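Local structure of diaminopimelate decarboxylase (Helicobacter pylori, 2QGH) at residues His165-Thr170 with Ser320-Lys325. The protein catalyses the pyridoxal phosphate-dependent decarboxylation of meso-diaminopimelate to L-lysine, the last step of bacterial lysine biosynthesis. Numbering follows the deposited sequence.
Sequences HPYIST and SLYHAK. With LYS (lysine), chain C.
Tyr322 meets His165, Tyr167 and Ile168 with its ring and reaches the bound lysine with its hydroxyl. Its ring edge points at a face of the His165 imidazole. This T-shaped pair has planes at 89° and centroids 5.7 Å apart. CD2 of His165 also touches Tyr322 O at 3.3 Å, without a hydrogen bond. CB of Tyr167 lies in the plane of the Tyr322 ring, 3.7 Å from its CE1. CG2 of Ile168 approaches that same CE1 obliquely, at 3.9 Å. The Tyr167 ring has Tyr322 CD1 at its edge and also packs on Leu321, its CE1 4.0 Å from CD2.

The bound lysine donates a hydrogen bond from its alpha-amino N to Tyr322 OH (3.0 Å). Its OXT lies over one face of the tyrosine ring and CB of Leu321 over the opposite face, each near the rim. CG2 of Ile168 touches the ligand CA at 3.5 Å; chi1 of 63° turns it toward Tyr322 and the ligand.

The protein has the architecture of fold type III PLP-dependent decarboxylases, an alpha/beta barrel plus a beta domain. His165-Thr170 belongs to a loop after strand 150-155 of the barrel, which carries the cofactor. Helix 318-322 follows strand 306-309 and precedes strand 328-330 in the chain, both of the mixed sheet. The contact thus joins the two domains beside the product.

Behind the first shell, the backbone N of Tyr167 donates to ND1 of His165 (2.9 Å, 160°). The donor lies in the imidazole plane, which would help fix the ring's rotation. Glu350 of the second subunit completes the site, OE1 bonding to Tyr322 OH and OE2 to the ligand. Separately, Tyr167 OH links the subunits by a hydrogen bond to Ser320 O of the second subunit.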
loop_
_atom_site.group_PDB
_atom_site.type_symbol
_atom_site.label_atom_id
_atom_site.label_comp_id
_atom_site.label_asym_id
_atom_site.label_seq_id
_atom_site.Cartn_x
_atom_site.Cartn_y
_atom_site.Cartn_z
ATOM N N HIS A 165 -10.503 3.186 14.745
ATOM C CA HIS A 165 -10.602 2.146 13.722
ATOM C C HIS A 165 -9.772 0.952 14.214
ATOM O O HIS A 165 -8.666 1.123 14.728
ATOM C CB HIS A 165 -10.063 2.664 12.378
ATOM C CG HIS A 165 -10.270 1.718 11.232
ATOM N ND1 HIS A 165 -9.685 0.469 11.178
ATOM C CD2 HIS A 165 -11.000 1.839 10.097
ATOM C CE1 HIS A 165 -10.047 -0.138 10.062
ATOM N NE2 HIS A 165 -10.845 0.672 9.388
ATOM N N PRO A 166 -10.305 -0.271 14.073
ATOM C CA PRO A 166 -9.561 -1.450 14.529
ATOM C C PRO A 166 -8.113 -1.539 14.032
ATOM O O PRO A 166 -7.228 -1.972 14.774
ATOM C CB PRO A 166 -10.429 -2.619 14.042
ATOM C CG PRO A 166 -11.176 -2.038 12.861
ATOM C CD PRO A 166 -11.537 -0.668 13.365
ATOM N N TYR A 167 -7.871 -1.121 12.790
ATOM C CA TYR A 167 -6.525 -1.183 12.213
ATOM C C TYR A 167 -5.491 -0.267 12.865
ATOM O O TYR A 167 -4.291 -0.540 12.809
ATOM C CB TYR A 167 -6.572 -0.896 10.708
ATOM C CG TYR A 167 -7.036 -2.065 9.860
ATOM C CD1 TYR A 167 -7.036 -1.977 8.468
ATOM C CD2 TYR A 167 -7.488 -3.253 10.445
ATOM C CE1 TYR A 167 -7.476 -3.035 7.676
ATOM C CE2 TYR A 167 -7.932 -4.322 9.659
ATOM C CZ TYR A 167 -7.923 -4.202 8.275
ATOM O OH TYR A 167 -8.371 -5.236 7.484
ATOM N N ILE A 168 -5.953 0.822 13.467
ATOM C CA ILE A 168 -5.057 1.761 14.125
ATOM C C ILE A 168 -5.363 1.859 15.622
ATOM O O ILE A 168 -5.003 2.833 16.280
ATOM C CB ILE A 168 -5.161 3.165 13.492
ATOM C CG1 ILE A 168 -6.577 3.717 13.685
ATOM C CG2 ILE A 168 -4.813 3.094 12.007
ATOM C CD1 ILE A 168 -6.737 5.159 13.265
ATOM N N SER A 169 -6.053 0.851 16.144
ATOM C CA SER A 169 -6.377 0.792 17.563
ATOM C C SER A 169 -5.353 -0.205 18.092
ATOM O O SER A 169 -5.291 -1.339 17.620
ATOM C CB SER A 169 -7.793 0.264 17.767
ATOM O OG SER A 169 -8.209 0.447 19.107
ATOM N N THR A 170 -4.549 0.207 19.066
ATOM C CA THR A 170 -3.497 -0.672 19.560
ATOM C C THR A 170 -3.413 -0.879 21.073
ATOM O O THR A 170 -2.495 -1.550 21.553
ATOM C CB THR A 170 -2.117 -0.155 19.054
ATOM O OG1 THR A 170 -1.883 1.163 19.560
ATOM C CG2 THR A 170 -2.097 -0.084 17.535
ATOM N N SER A 320 -9.079 3.373 0.954
ATOM C CA SER A 320 -9.298 1.935 0.796
ATOM C C SER A 320 -8.908 1.113 2.029
ATOM O O SER A 320 -9.630 0.198 2.431
ATOM C CB SER A 320 -8.542 1.431 -0.442
ATOM O OG SER A 320 -7.200 1.907 -0.464
ATOM N N LEU A 321 -7.776 1.446 2.637
ATOM C CA LEU A 321 -7.300 0.723 3.814
ATOM C C LEU A 321 -8.133 0.945 5.070
ATOM O O LEU A 321 -8.362 0.013 5.839
ATOM C CB LEU A 321 -5.852 1.106 4.136
ATOM C CG LEU A 321 -4.779 0.016 4.227
ATOM C CD1 LEU A 321 -3.640 0.569 5.059
ATOM C CD2 LEU A 321 -5.309 -1.263 4.858
ATOM N N TYR A 322 -8.587 2.171 5.291
ATOM C CA TYR A 322 -9.352 2.458 6.501
ATOM C C TYR A 322 -10.740 3.030 6.259
ATOM O O TYR A 322 -11.421 3.405 7.213
ATOM C CB TYR A 322 -8.567 3.440 7.374
ATOM C CG TYR A 322 -7.103 3.098 7.493
ATOM C CD1 TYR A 322 -6.672 2.050 8.305
ATOM C CD2 TYR A 322 -6.149 3.805 6.769
ATOM C CE1 TYR A 322 -5.324 1.717 8.395
ATOM C CE2 TYR A 322 -4.799 3.480 6.847
ATOM C CZ TYR A 322 -4.393 2.435 7.663
ATOM O OH TYR A 322 -3.060 2.119 7.733
ATOM N N HIS A 323 -11.165 3.087 4.999
ATOM C CA HIS A 323 -12.464 3.663 4.664
ATOM C C HIS A 323 -12.465 5.117 5.135
ATOM O O HIS A 323 -13.496 5.644 5.555
ATOM C CB HIS A 323 -13.605 2.906 5.350
ATOM C CG HIS A 323 -13.794 1.509 4.847
ATOM N ND1 HIS A 323 -12.929 0.480 5.156
ATOM C CD2 HIS A 323 -14.742 0.974 4.041
ATOM C CE1 HIS A 323 -13.335 -0.628 4.560
ATOM N NE2 HIS A 323 -14.432 -0.356 3.876
ATOM N N ALA A 324 -11.302 5.757 5.069
ATOM C CA ALA A 324 -11.168 7.145 5.498
ATOM C C ALA A 324 -11.705 8.123 4.458
ATOM O O ALA A 324 -11.589 7.908 3.251
ATOM C CB ALA A 324 -9.716 7.457 5.798
ATOM N N LYS A 325 -12.297 9.206 4.939
ATOM C CA LYS A 325 -12.841 10.221 4.060
ATOM C C LYS A 325 -12.124 11.539 4.280
ATOM O O LYS A 325 -12.240 12.147 5.348
ATOM C CB LYS A 325 -14.335 10.406 4.323
ATOM C CG LYS A 325 -15.143 9.134 4.149
ATOM C CD LYS A 325 -16.585 9.326 4.570
ATOM C CE LYS A 325 -17.345 8.011 4.498
ATOM N NZ LYS A 325 -18.745 8.145 4.993
HETATM N N LYS C . -1.412 4.292 8.974
HETATM C CA LYS C . -2.567 4.654 9.853
HETATM C C LYS C . -3.446 5.704 9.174
HETATM O O LYS C . -3.244 5.917 7.961
HETATM C CB LYS C . -2.050 5.179 11.205
HETATM C CG LYS C . -1.318 4.122 12.018
HETATM C CD LYS C . -0.509 4.715 13.157
HETATM C CE LYS C . 0.181 3.600 13.940
HETATM N NZ LYS C . 1.149 4.070 14.988
HETATM O OXT LYS C . -4.318 6.296 9.847
#